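Local coordinates for protein aminoacyl-tRNA synthetase (PDB 5F9Y) that probably attaches proline to its cognate tRNA as a class II prolyl-tRNA synthetase, with proline and AMP bound side by side in its active site, at residues A[193-198]-A[271-276]; A[186-191]-A[241-246]; A[161-166]-A[278-283]; A[152-157]-A[169-174]. All blocks are in the same frame, centred on the assembly; numbering follows the deposited sequence.

All four contacts are buried in the class II core, so they differ less in depth than in chemistry. Contacts 1 and 2 both lay helix 181-202 on the back of the catalytic sheet, on the neighbouring strands 265-276 and 236-247; their centres are about 7 Å apart. Contact 1 is apolar between its two segments, whereas contact 2 adds a serine-to-helix hydrogen bond. Contacts 3 and 4, whose centres are about 12 Å apart, lie on the nucleotide side: contact 4 pairs strands 144-153 and 168-178, and contact 3 fastens the loop between them to the helix following strand 265-276. Each adds a partly exposed arginine turned to AMP to its apolar packing.

Contact 1. Residues A[193-198]-A[271-276]; sequences NEYASI and TSWGLT. With PRO (proline), chain C; AMP (adenosine monophosphate), chain D.
Tyr195 sets its ring obliquely against the backbone of Gly274 and Leu275 CB, and this is the dense part of the contact. Its CE2 comes 3.5 Å from Leu275 CB and its CE1 3.4 Å from Gly274 O. The Tyr195 and Leu275 side chains slide past each other in opposite directions, Tyr195 with CG anti to its carbonyl carbon (chi1 -78°) reaching to the strand. At the ring's end, Tyr195 OH lies 3.6 Å from Trp273 CE3, in the plane of the indole and at its edge. That hydroxyl makes its hydrogen bond with Gln172 OE1 of the adjacent strand 168-178, not with the backbone of 271-276. The axes of 193-198 and 271-276 run nearly parallel (8°), 10.3 Å apart, as a helix backing the antiparallel sheet of the class II synthetase fold. The far side of that strand belongs to the ligands: Gly274 N is 3.6 Å from CB of the bound proline, and Thr276 OG1 donates to N3 of AMP over 3.0 Å. Packing is looser toward Ile198, where CG2 touches Leu275 CD2 at 4.2 Å. The helix flank turned from the sheet is more open, with Asn193 exposed and its OD1 hydrogen-bonded to Lys209.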
# COMPACT_ATOMS: atom_id res chain seq x y z
N ASN A 193 6.19 11.82 3.04
CA ASN A 193 4.98 12.22 3.75
C ASN A 193 3.74 12.01 2.89
O ASN A 193 2.67 11.70 3.42
CB ASN A 193 5.08 13.68 4.20
CG ASN A 193 6.01 13.86 5.39
OD1 ASN A 193 6.05 13.02 6.28
ND2 ASN A 193 6.75 14.96 5.40
N GLU A 194 3.87 12.18 1.57
CA GLU A 194 2.75 11.86 0.69
C GLU A 194 2.51 10.36 0.62
O GLU A 194 1.36 9.91 0.53
CB GLU A 194 2.99 12.44 -0.70
CG GLU A 194 3.00 13.97 -0.74
CD GLU A 194 1.67 14.57 -0.33
OE1 GLU A 194 0.63 13.88 -0.43
OE2 GLU A 194 1.66 15.75 0.09
N TYR A 195 3.59 9.57 0.65
CA TYR A 195 3.43 8.12 0.73
C TYR A 195 2.76 7.71 2.03
O TYR A 195 1.87 6.85 2.04
CB TYR A 195 4.79 7.43 0.59
CG TYR A 195 5.31 7.36 -0.83
CD1 TYR A 195 6.65 7.10 -1.09
CD2 TYR A 195 4.46 7.55 -1.91
CE1 TYR A 195 7.12 7.03 -2.39
CE2 TYR A 195 4.92 7.49 -3.20
CZ TYR A 195 6.25 7.23 -3.44
OH TYR A 195 6.71 7.17 -4.74
N ALA A 196 3.17 8.32 3.15
CA ALA A 196 2.50 8.04 4.41
C ALA A 196 1.06 8.55 4.40
O ALA A 196 0.21 7.99 5.10
CB ALA A 196 3.28 8.67 5.57
N SER A 197 0.78 9.58 3.61
CA SER A 197 -0.59 10.08 3.51
C SER A 197 -1.47 9.14 2.70
O SER A 197 -2.67 9.02 2.98
CB SER A 197 -0.59 11.48 2.90
OG SER A 197 -1.91 11.98 2.82
N ILE A 198 -0.91 8.47 1.69
CA ILE A 198 -1.68 7.52 0.90
C ILE A 198 -2.14 6.36 1.78
O ILE A 198 -3.31 5.95 1.74
CB ILE A 198 -0.86 7.03 -0.30
CG1 ILE A 198 -0.67 8.15 -1.32
CG2 ILE A 198 -1.53 5.83 -0.96
CD1 ILE A 198 -1.94 8.57 -2.01
N THR A 271 17.06 12.38 -6.81
CA THR A 271 16.20 11.55 -5.97
C THR A 271 15.39 10.63 -6.87
O THR A 271 15.14 10.92 -8.04
CB THR A 271 15.24 12.37 -5.10
OG1 THR A 271 14.17 12.87 -5.90
CG2 THR A 271 15.96 13.54 -4.43
N SER A 272 14.96 9.50 -6.30
CA SER A 272 14.05 8.60 -6.97
C SER A 272 13.14 7.97 -5.93
O SER A 272 13.59 7.66 -4.82
CB SER A 272 14.79 7.52 -7.77
OG SER A 272 15.38 6.56 -6.92
N TRP A 273 11.87 7.79 -6.28
CA TRP A 273 10.86 7.33 -5.33
C TRP A 273 9.78 6.56 -6.08
O TRP A 273 9.43 6.90 -7.22
CB TRP A 273 10.26 8.51 -4.56
CG TRP A 273 10.33 9.82 -5.30
CD1 TRP A 273 11.41 10.66 -5.38
CD2 TRP A 273 9.28 10.45 -6.05
NE1 TRP A 273 11.10 11.76 -6.14
CE2 TRP A 273 9.80 11.66 -6.56
CE3 TRP A 273 7.96 10.11 -6.34
CZ2 TRP A 273 9.05 12.52 -7.34
CZ3 TRP A 273 7.21 10.97 -7.12
CH2 TRP A 273 7.75 12.17 -7.61
N GLY A 274 9.25 5.53 -5.43
CA GLY A 274 8.31 4.64 -6.08
C GLY A 274 7.25 4.14 -5.12
O GLY A 274 7.49 3.99 -3.92
N LEU A 275 6.06 3.89 -5.66
CA LEU A 275 4.95 3.29 -4.93
C LEU A 275 4.23 2.32 -5.85
O LEU A 275 3.85 2.69 -6.97
CB LEU A 275 3.97 4.35 -4.41
CG LEU A 275 2.69 3.84 -3.76
CD1 LEU A 275 3.00 3.10 -2.47
CD2 LEU A 275 1.72 4.98 -3.50
N THR A 276 4.04 1.09 -5.39
CA THR A 276 3.52 0.01 -6.23
C THR A 276 2.14 -0.43 -5.75
O THR A 276 1.61 0.07 -4.75
CB THR A 276 4.49 -1.17 -6.24
OG1 THR A 276 4.43 -1.84 -4.97
CG2 THR A 276 5.91 -0.70 -6.48
N PRO C . 13.70 3.39 -8.35
CA PRO C . 13.51 3.14 -6.92
C PRO C . 13.32 1.66 -6.61
O PRO C . 13.44 0.81 -7.49
CB PRO C . 12.24 3.94 -6.59
CG PRO C . 11.54 4.12 -7.89
CD PRO C . 12.63 4.24 -8.91
OXT PRO C . 13.05 1.28 -5.47
P AMP D . 12.75 -2.32 -3.24
O1P AMP D . 13.76 -1.75 -2.28
O2P AMP D . 13.31 -2.61 -4.62
O3P AMP D . 11.89 -3.43 -2.68
O5' AMP D . 11.73 -1.12 -3.49
C5' AMP D . 10.88 -1.11 -4.64
C4' AMP D . 9.44 -0.85 -4.27
O4' AMP D . 8.60 -1.77 -5.02
C3' AMP D . 9.08 -1.06 -2.80
O3' AMP D . 8.01 -0.19 -2.45
C2' AMP D . 8.59 -2.50 -2.78
O2' AMP D . 7.71 -2.80 -1.72
C1' AMP D . 7.90 -2.63 -4.14
N9 AMP D . 7.96 -3.98 -4.70
C8 AMP D . 9.09 -4.68 -4.90
N7 AMP D . 8.83 -5.89 -5.44
C5 AMP D . 7.50 -5.99 -5.60
C6 AMP D . 6.57 -7.01 -6.12
N6 AMP D . 7.02 -8.20 -6.58
N1 AMP D . 5.25 -6.72 -6.11
C2 AMP D . 4.79 -5.54 -5.65
N3 AMP D . 5.58 -4.56 -5.16
C4 AMP D . 6.93 -4.72 -5.11

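Contact 2. Residues A[186-191]-A[241-246]; sequences EMVDII and ATSHLL. With PRO (proline), chain C.
Segment 186-191 of helix 181-202 runs antiparallel to 241-246 of strand 236-247, at 175° with the short axes 7.9 Å apart, and the backbones approach most closely where the CA atoms of Val188 and Ser243 lie 5.7 Å apart. Ser243 points at the helix and gives its OG hydrogen to Val188 O over 3.1 Å. The donor sits in the carbonyl plane, on a lone pair, and approaches from the flank of the carbonyl (C=O...donor angle 111°). The two methyls of Val188 divide the rest: CG1 covers Ser243 OG at 3.3 Å, while CG2 moves up the strand to Leu245 CB at 3.8 Å and His244 O at 3.7 Å. Residues alternate as in any beta strand of the class II catalytic sheet, Ser243 facing the helix and Thr242 and His244 facing away from it, toward the ligand side. There His244 NE2 donates to OXT of the bound proline over 3.1 Å, with the oxygen near the imidazole plane at its edge. The other ring nitrogen, ND1, is hydrogen-bonded to Thr224 OG1, and bonds at both nitrogens would hold the ring's rotation. Ile191 CB adds a looser touch, 4.0 Å from Ser243 OG.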
# COMPACT_ATOMS: atom_id res chain seq x y z
N GLU A 186 14.96 17.58 1.06
CA GLU A 186 13.61 17.98 1.42
C GLU A 186 12.59 17.53 0.38
O GLU A 186 11.40 17.44 0.70
CB GLU A 186 13.53 19.49 1.65
CG GLU A 186 14.12 20.35 0.55
CD GLU A 186 14.54 21.72 1.05
OE1 GLU A 186 14.38 22.00 2.26
OE2 GLU A 186 15.05 22.53 0.24
N MET A 187 13.03 17.24 -0.84
CA MET A 187 12.16 16.59 -1.81
C MET A 187 11.89 15.14 -1.41
O MET A 187 10.79 14.63 -1.62
CB MET A 187 12.78 16.65 -3.21
CG MET A 187 11.96 15.96 -4.29
SD MET A 187 10.44 16.84 -4.70
CE MET A 187 9.63 15.65 -5.76
N VAL A 188 12.89 14.47 -0.83
CA VAL A 188 12.71 13.10 -0.37
C VAL A 188 11.68 13.05 0.75
O VAL A 188 10.81 12.17 0.77
CB VAL A 188 14.06 12.50 0.08
CG1 VAL A 188 13.85 11.14 0.72
CG2 VAL A 188 15.00 12.40 -1.10
N ASP A 189 11.76 13.99 1.69
CA ASP A 189 10.82 14.00 2.81
C ASP A 189 9.40 14.33 2.35
O ASP A 189 8.43 13.87 2.97
CB ASP A 189 11.27 15.00 3.87
CG ASP A 189 12.66 14.69 4.41
OD1 ASP A 189 13.01 13.50 4.48
OD2 ASP A 189 13.39 15.65 4.75
N ILE A 190 9.26 15.11 1.27
CA ILE A 190 7.93 15.47 0.78
C ILE A 190 7.22 14.24 0.22
O ILE A 190 6.05 13.99 0.53
CB ILE A 190 8.04 16.59 -0.26
CG1 ILE A 190 8.29 17.93 0.42
CG2 ILE A 190 6.78 16.64 -1.13
CD1 ILE A 190 8.55 19.08 -0.54
N ILE A 191 7.92 13.47 -0.61
CA ILE A 191 7.31 12.27 -1.19
C ILE A 191 7.05 11.22 -0.12
O ILE A 191 6.06 10.48 -0.19
CB ILE A 191 8.20 11.72 -2.32
CG1 ILE A 191 8.38 12.78 -3.41
CG2 ILE A 191 7.60 10.46 -2.90
CD1 ILE A 191 7.09 13.18 -4.09
N ALA A 241 6.59 1.72 1.03
CA ALA A 241 7.08 2.55 -0.06
C ALA A 241 8.44 3.10 0.32
O ALA A 241 8.81 3.13 1.50
CB ALA A 241 6.10 3.69 -0.39
N THR A 242 9.19 3.56 -0.69
CA THR A 242 10.55 4.04 -0.49
C THR A 242 10.77 5.35 -1.23
O THR A 242 10.19 5.59 -2.30
CB THR A 242 11.59 3.01 -0.97
OG1 THR A 242 11.23 2.55 -2.28
CG2 THR A 242 11.66 1.83 -0.02
N SER A 243 11.62 6.19 -0.65
CA SER A 243 12.00 7.48 -1.24
C SER A 243 13.50 7.64 -1.06
O SER A 243 13.97 7.80 0.07
CB SER A 243 11.23 8.63 -0.58
OG SER A 243 11.53 9.87 -1.20
N HIS A 244 14.25 7.61 -2.16
CA HIS A 244 15.70 7.54 -2.12
C HIS A 244 16.33 8.90 -2.39
O HIS A 244 15.95 9.58 -3.35
CB HIS A 244 16.22 6.53 -3.15
CG HIS A 244 15.48 5.23 -3.15
ND1 HIS A 244 15.59 4.30 -2.14
CD2 HIS A 244 14.61 4.70 -4.05
CE1 HIS A 244 14.83 3.26 -2.41
NE2 HIS A 244 14.22 3.48 -3.57
N LEU A 245 17.29 9.28 -1.56
CA LEU A 245 18.18 10.40 -1.85
C LEU A 245 19.41 9.83 -2.55
O LEU A 245 20.31 9.28 -1.91
CB LEU A 245 18.56 11.15 -0.58
CG LEU A 245 19.62 12.24 -0.77
CD1 LEU A 245 19.11 13.36 -1.67
CD2 LEU A 245 20.09 12.79 0.57
N LEU A 246 19.44 9.94 -3.88
CA LEU A 246 20.55 9.37 -4.64
C LEU A 246 21.82 10.19 -4.51
O LEU A 246 22.91 9.66 -4.75
CB LEU A 246 20.16 9.23 -6.11
CG LEU A 246 18.92 8.39 -6.39
CD1 LEU A 246 18.63 8.32 -7.88
CD2 LEU A 246 19.08 6.99 -5.81
N PRO C . 13.70 3.39 -8.35
CA PRO C . 13.51 3.14 -6.92
C PRO C . 13.32 1.66 -6.61
O PRO C . 13.44 0.81 -7.49
CB PRO C . 12.24 3.94 -6.59
CG PRO C . 11.54 4.12 -7.89
CD PRO C . 12.63 4.24 -8.91
OXT PRO C . 13.05 1.28 -5.47

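Contact 3. Residues A[161-166]-A[278-283]; sequences TPFIRT and RAIGVM. With AMP (adenosine monophosphate), chain D.
Class II motifs 2 and 3 meet where the loop residues Phe163 and Ile164 pack on the motif 3 helix, at residues 278-283. Arg278 grips Ile164 O side-on with two nitrogens: NE at 2.7 Å, from within the carbonyl plane and on a lone pair, and NH2 at 2.8 Å, from above that plane. The oxygen stays within 3° of the guanidinium plane, and the pair of hydrogen bonds to one oxygen fixes how the guanidinium is rotated. The bend in its chain at chi3 (-76°) brings one guanidinium face to the adenine, AMP C4 3.6 Å above the plane and off-centre toward the rim. The loop reads the base edge as well, Thr166 N donating almost straight to AMP N1 over 3.1 Å (171°). Away from the nucleotide the packing is apolar. Ile280 CG2 sits over one face of the Phe163 ring, 3.8 Å from its centroid, a CH-pi contact, and Ile164 CD1 lies 3.6 Å from Gly281 CA, where the helix has no side chain. Around this junction, Tyr30 of helix 26-36 touches both Phe163 and Ile164, Leu51 of strand 49-51 touches Phe163, and Ile58 and Trp59 of helix 53-72 cover Ile280.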
# COMPACT_ATOMS: atom_id res chain seq x y z
N THR A 161 3.15 -13.61 -4.06
CA THR A 161 1.91 -13.35 -3.35
C THR A 161 1.17 -12.23 -4.08
O THR A 161 1.80 -11.22 -4.44
CB THR A 161 2.17 -12.95 -1.89
OG1 THR A 161 2.85 -14.02 -1.21
CG2 THR A 161 0.86 -12.65 -1.17
N PRO A 162 -0.13 -12.38 -4.35
CA PRO A 162 -0.87 -11.32 -5.04
C PRO A 162 -0.73 -9.98 -4.33
O PRO A 162 -0.82 -9.90 -3.10
CB PRO A 162 -2.31 -11.83 -5.02
CG PRO A 162 -2.17 -13.31 -4.98
CD PRO A 162 -0.95 -13.59 -4.15
N PHE A 163 -0.50 -8.93 -5.12
CA PHE A 163 -0.31 -7.56 -4.68
C PHE A 163 1.02 -7.35 -3.96
O PHE A 163 1.79 -6.45 -4.33
CB PHE A 163 -1.46 -7.10 -3.78
CG PHE A 163 -2.76 -6.93 -4.50
CD1 PHE A 163 -2.91 -5.96 -5.47
CD2 PHE A 163 -3.84 -7.75 -4.21
CE1 PHE A 163 -4.11 -5.80 -6.14
CE2 PHE A 163 -5.04 -7.60 -4.87
CZ PHE A 163 -5.18 -6.62 -5.84
N ILE A 164 1.32 -8.17 -2.95
CA ILE A 164 2.50 -7.93 -2.13
C ILE A 164 3.77 -8.22 -2.92
O ILE A 164 4.70 -7.40 -2.95
CB ILE A 164 2.45 -8.77 -0.84
CG1 ILE A 164 1.52 -8.13 0.20
CG2 ILE A 164 3.84 -8.92 -0.24
CD1 ILE A 164 0.04 -8.35 -0.06
N ARG A 165 3.84 -9.38 -3.58
CA ARG A 165 5.03 -9.78 -4.34
C ARG A 165 4.56 -10.44 -5.64
O ARG A 165 4.30 -11.65 -5.68
CB ARG A 165 5.92 -10.71 -3.53
N THR A 166 4.46 -9.64 -6.70
CA THR A 166 4.07 -10.12 -8.02
C THR A 166 5.23 -9.93 -9.00
O THR A 166 6.06 -9.04 -8.82
CB THR A 166 2.83 -9.39 -8.54
OG1 THR A 166 3.15 -8.02 -8.80
CG2 THR A 166 1.71 -9.46 -7.52
N ARG A 278 1.54 -2.92 -4.21
CA ARG A 278 1.65 -3.57 -2.91
C ARG A 278 0.76 -2.90 -1.87
O ARG A 278 0.30 -3.55 -0.93
CB ARG A 278 3.11 -3.58 -2.46
CG ARG A 278 3.35 -4.09 -1.04
CD ARG A 278 4.83 -4.17 -0.73
NE ARG A 278 5.46 -5.32 -1.36
CZ ARG A 278 6.73 -5.67 -1.19
NH1 ARG A 278 7.51 -4.95 -0.39
NH2 ARG A 278 7.22 -6.73 -1.80
N ALA A 279 0.50 -1.60 -2.04
CA ALA A 279 -0.35 -0.87 -1.09
C ALA A 279 -1.74 -1.48 -0.98
O ALA A 279 -2.34 -1.48 0.09
CB ALA A 279 -0.44 0.60 -1.49
N ILE A 280 -2.27 -2.01 -2.09
CA ILE A 280 -3.60 -2.60 -2.06
C ILE A 280 -3.61 -3.83 -1.16
O ILE A 280 -4.53 -4.02 -0.35
CB ILE A 280 -4.07 -2.94 -3.49
CG1 ILE A 280 -4.17 -1.66 -4.33
CG2 ILE A 280 -5.40 -3.69 -3.46
CD1 ILE A 280 -4.57 -1.91 -5.76
N GLY A 281 -2.60 -4.68 -1.29
CA GLY A 281 -2.56 -5.90 -0.50
C GLY A 281 -2.41 -5.64 0.99
O GLY A 281 -3.04 -6.30 1.81
N VAL A 282 -1.57 -4.66 1.35
CA VAL A 282 -1.38 -4.34 2.76
C VAL A 282 -2.67 -3.82 3.37
O VAL A 282 -2.99 -4.09 4.53
CB VAL A 282 -0.22 -3.33 2.93
CG1 VAL A 282 0.04 -3.06 4.41
CG2 VAL A 282 1.04 -3.85 2.25
N MET A 283 -3.46 -3.08 2.58
CA MET A 283 -4.75 -2.61 3.07
C MET A 283 -5.72 -3.77 3.27
O MET A 283 -6.42 -3.83 4.29
CB MET A 283 -5.34 -1.59 2.10
CG MET A 283 -6.77 -1.21 2.43
SD MET A 283 -7.75 -0.89 0.96
CE MET A 283 -7.62 -2.46 0.11
P AMP D . 12.75 -2.32 -3.24
O1P AMP D . 13.76 -1.75 -2.28
O2P AMP D . 13.31 -2.61 -4.62
O3P AMP D . 11.89 -3.43 -2.68
O5' AMP D . 11.73 -1.12 -3.49
C5' AMP D . 10.88 -1.11 -4.64
C4' AMP D . 9.44 -0.85 -4.27
O4' AMP D . 8.60 -1.77 -5.02
C3' AMP D . 9.08 -1.06 -2.80
O3' AMP D . 8.01 -0.19 -2.45
C2' AMP D . 8.59 -2.50 -2.78
O2' AMP D . 7.71 -2.80 -1.72
C1' AMP D . 7.90 -2.63 -4.14
N9 AMP D . 7.96 -3.98 -4.70
C8 AMP D . 9.09 -4.68 -4.90
N7 AMP D . 8.83 -5.89 -5.44
C5 AMP D . 7.50 -5.99 -5.60
C6 AMP D . 6.57 -7.01 -6.12
N6 AMP D . 7.02 -8.20 -6.58
N1 AMP D . 5.25 -6.72 -6.11
C2 AMP D . 4.79 -5.54 -5.65
N3 AMP D . 5.58 -4.56 -5.16
C4 AMP D . 6.93 -4.72 -5.11

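Contact 4. Residues A[152-157]-A[169-174]; sequences IVRWEF and FLWQEG. With AMP (adenosine monophosphate), chain D; PRO (proline), chain C.
Ile152 fits between two aromatic rings of the facing strand, Phe169 and Trp171. Its CG1 lies over the five-membered ring of Trp171, 3.4 Å from the centroid and 21° off the normal, a CH-pi contact. Beside Phe169 it points the same way, CG2 3.6 Å from CZ. Sharing a sheet face, Ile152 and Phe169 form an antiparallel hydrogen-bonded pair, Ile152 N to Phe169 O 2.9 Å and Phe169 N to Ile152 O 3.1 Å. Phe169 CG sits between backbone N and carbonyl carbon (chi1 54°), and its ring turns one face to Ile152 O and the other to the adenine, AMP C4 standing 4.2 Å above its centre. Arg154 passes the ring rim, its guanidinium plane 87° from the Phe169 ring plane and Phe169 CZ over one face. Extended from CG to NE, it carries NH1 to AMP O2P and NH2 to O of the bound proline, both at 3.2 Å; NH2 also bonds Pro122 O. Trp171 CH2 meets proline CG at 3.5 Å. A strand pair with an arginine just past its first strand, directed to the phosphate, and a phenylalanine against the adenine is characteristic of class II motif 2.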
# COMPACT_ATOMS: atom_id res chain seq x y z
N ILE A 152 6.08 -2.76 -14.22
CA ILE A 152 7.45 -3.20 -14.02
C ILE A 152 7.45 -4.72 -13.89
O ILE A 152 6.58 -5.30 -13.24
CB ILE A 152 8.08 -2.55 -12.76
CG1 ILE A 152 8.27 -1.05 -12.99
CG2 ILE A 152 9.41 -3.20 -12.42
CD1 ILE A 152 9.28 -0.72 -14.05
N VAL A 153 8.43 -5.36 -14.53
CA VAL A 153 8.61 -6.80 -14.47
C VAL A 153 9.86 -7.10 -13.65
O VAL A 153 10.94 -6.56 -13.93
CB VAL A 153 8.72 -7.42 -15.87
CG1 VAL A 153 8.97 -8.91 -15.78
CG2 VAL A 153 7.45 -7.13 -16.67
N ARG A 154 9.71 -7.94 -12.63
CA ARG A 154 10.83 -8.42 -11.82
C ARG A 154 10.59 -9.89 -11.53
O ARG A 154 9.63 -10.23 -10.82
CB ARG A 154 10.98 -7.62 -10.53
CG ARG A 154 11.46 -6.20 -10.72
CD ARG A 154 11.61 -5.49 -9.38
NE ARG A 154 11.97 -4.08 -9.54
CZ ARG A 154 12.10 -3.23 -8.53
NH1 ARG A 154 11.90 -3.63 -7.28
NH2 ARG A 154 12.44 -1.96 -8.77
N TRP A 155 11.44 -10.77 -12.06
CA TRP A 155 11.27 -12.21 -11.90
C TRP A 155 11.75 -12.59 -10.50
O TRP A 155 12.91 -12.95 -10.29
CB TRP A 155 12.03 -12.97 -12.98
CG TRP A 155 11.26 -14.12 -13.54
CD1 TRP A 155 11.47 -15.45 -13.29
CD2 TRP A 155 10.15 -14.06 -14.45
NE1 TRP A 155 10.56 -16.21 -13.99
CE2 TRP A 155 9.74 -15.38 -14.71
CE3 TRP A 155 9.47 -13.01 -15.07
CZ2 TRP A 155 8.68 -15.68 -15.56
CZ3 TRP A 155 8.42 -13.31 -15.92
CH2 TRP A 155 8.03 -14.63 -16.15
N GLU A 156 10.84 -12.50 -9.53
CA GLU A 156 11.18 -12.80 -8.15
C GLU A 156 11.39 -14.29 -7.95
O GLU A 156 10.65 -15.12 -8.49
CB GLU A 156 10.08 -12.29 -7.21
N PHE A 157 12.41 -14.64 -7.16
CA PHE A 157 12.71 -16.04 -6.90
C PHE A 157 11.82 -16.64 -5.82
O PHE A 157 11.49 -17.83 -5.88
CB PHE A 157 14.18 -16.20 -6.51
N PHE A 169 3.93 -5.82 -11.78
CA PHE A 169 3.13 -4.96 -10.93
C PHE A 169 3.07 -3.56 -11.53
O PHE A 169 3.99 -3.13 -12.23
CB PHE A 169 3.68 -4.90 -9.50
CG PHE A 169 5.14 -4.52 -9.42
CD1 PHE A 169 5.52 -3.19 -9.32
CD2 PHE A 169 6.12 -5.50 -9.42
CE1 PHE A 169 6.85 -2.85 -9.24
CE2 PHE A 169 7.46 -5.15 -9.35
CZ PHE A 169 7.82 -3.83 -9.26
N LEU A 170 1.98 -2.86 -11.25
CA LEU A 170 1.84 -1.46 -11.62
C LEU A 170 2.46 -0.59 -10.53
O LEU A 170 2.34 -0.90 -9.34
CB LEU A 170 0.37 -1.09 -11.81
CG LEU A 170 -0.40 -1.94 -12.83
CD1 LEU A 170 -1.87 -1.56 -12.82
CD2 LEU A 170 0.20 -1.76 -14.22
N TRP A 171 3.12 0.49 -10.94
CA TRP A 171 3.74 1.37 -9.97
C TRP A 171 3.82 2.78 -10.54
O TRP A 171 3.35 3.06 -11.64
CB TRP A 171 5.13 0.85 -9.57
CG TRP A 171 6.31 1.26 -10.45
CD1 TRP A 171 6.28 1.67 -11.75
CD2 TRP A 171 7.69 1.27 -10.06
NE1 TRP A 171 7.55 1.95 -12.19
CE2 TRP A 171 8.44 1.71 -11.17
CE3 TRP A 171 8.37 0.96 -8.88
CZ2 TRP A 171 9.82 1.84 -11.14
CZ3 TRP A 171 9.75 1.09 -8.84
CH2 TRP A 171 10.46 1.53 -9.97
N GLN A 172 4.43 3.65 -9.75
CA GLN A 172 4.78 5.00 -10.15
C GLN A 172 6.22 5.23 -9.72
O GLN A 172 6.63 4.77 -8.65
CB GLN A 172 3.83 6.02 -9.49
CG GLN A 172 4.43 7.37 -9.14
CD GLN A 172 5.20 7.36 -7.83
OE1 GLN A 172 4.72 6.83 -6.82
NE2 GLN A 172 6.40 7.91 -7.85
N GLU A 173 7.00 5.92 -10.56
CA GLU A 173 8.38 6.24 -10.22
C GLU A 173 8.66 7.70 -10.55
O GLU A 173 8.50 8.12 -11.70
CB GLU A 173 9.37 5.32 -10.94
CG GLU A 173 9.18 5.18 -12.44
CD GLU A 173 10.31 4.40 -13.09
OE1 GLU A 173 11.43 4.42 -12.54
OE2 GLU A 173 10.06 3.75 -14.13
N GLY A 174 9.06 8.46 -9.54
CA GLY A 174 9.47 9.84 -9.72
C GLY A 174 10.98 9.96 -9.65
O GLY A 174 11.62 9.31 -8.83
P AMP D . 12.75 -2.32 -3.24
O1P AMP D . 13.76 -1.75 -2.28
O2P AMP D . 13.31 -2.61 -4.62
O3P AMP D . 11.89 -3.43 -2.68
O5' AMP D . 11.73 -1.12 -3.49
C5' AMP D . 10.88 -1.11 -4.64
C4' AMP D . 9.44 -0.85 -4.27
O4' AMP D . 8.60 -1.77 -5.02
C3' AMP D . 9.08 -1.06 -2.80
O3' AMP D . 8.01 -0.19 -2.45
C2' AMP D . 8.59 -2.50 -2.78
O2' AMP D . 7.71 -2.80 -1.72
C1' AMP D . 7.90 -2.63 -4.14
N9 AMP D . 7.96 -3.98 -4.70
C8 AMP D . 9.09 -4.68 -4.90
N7 AMP D . 8.83 -5.89 -5.44
C5 AMP D . 7.50 -5.99 -5.60
C6 AMP D . 6.57 -7.01 -6.12
N6 AMP D . 7.02 -8.20 -6.58
N1 AMP D . 5.25 -6.72 -6.11
C2 AMP D . 4.79 -5.54 -5.65
N3 AMP D . 5.58 -4.56 -5.16
C4 AMP D . 6.93 -4.72 -5.11
N PRO C . 13.70 3.39 -8.35
CA PRO C . 13.51 3.14 -6.92
C PRO C . 13.32 1.66 -6.61
O PRO C . 13.44 0.81 -7.49
CB PRO C . 12.24 3.94 -6.59
CG PRO C . 11.54 4.12 -7.89
CD PRO C . 12.63 4.24 -8.91
OXT PRO C . 13.05 1.28 -5.47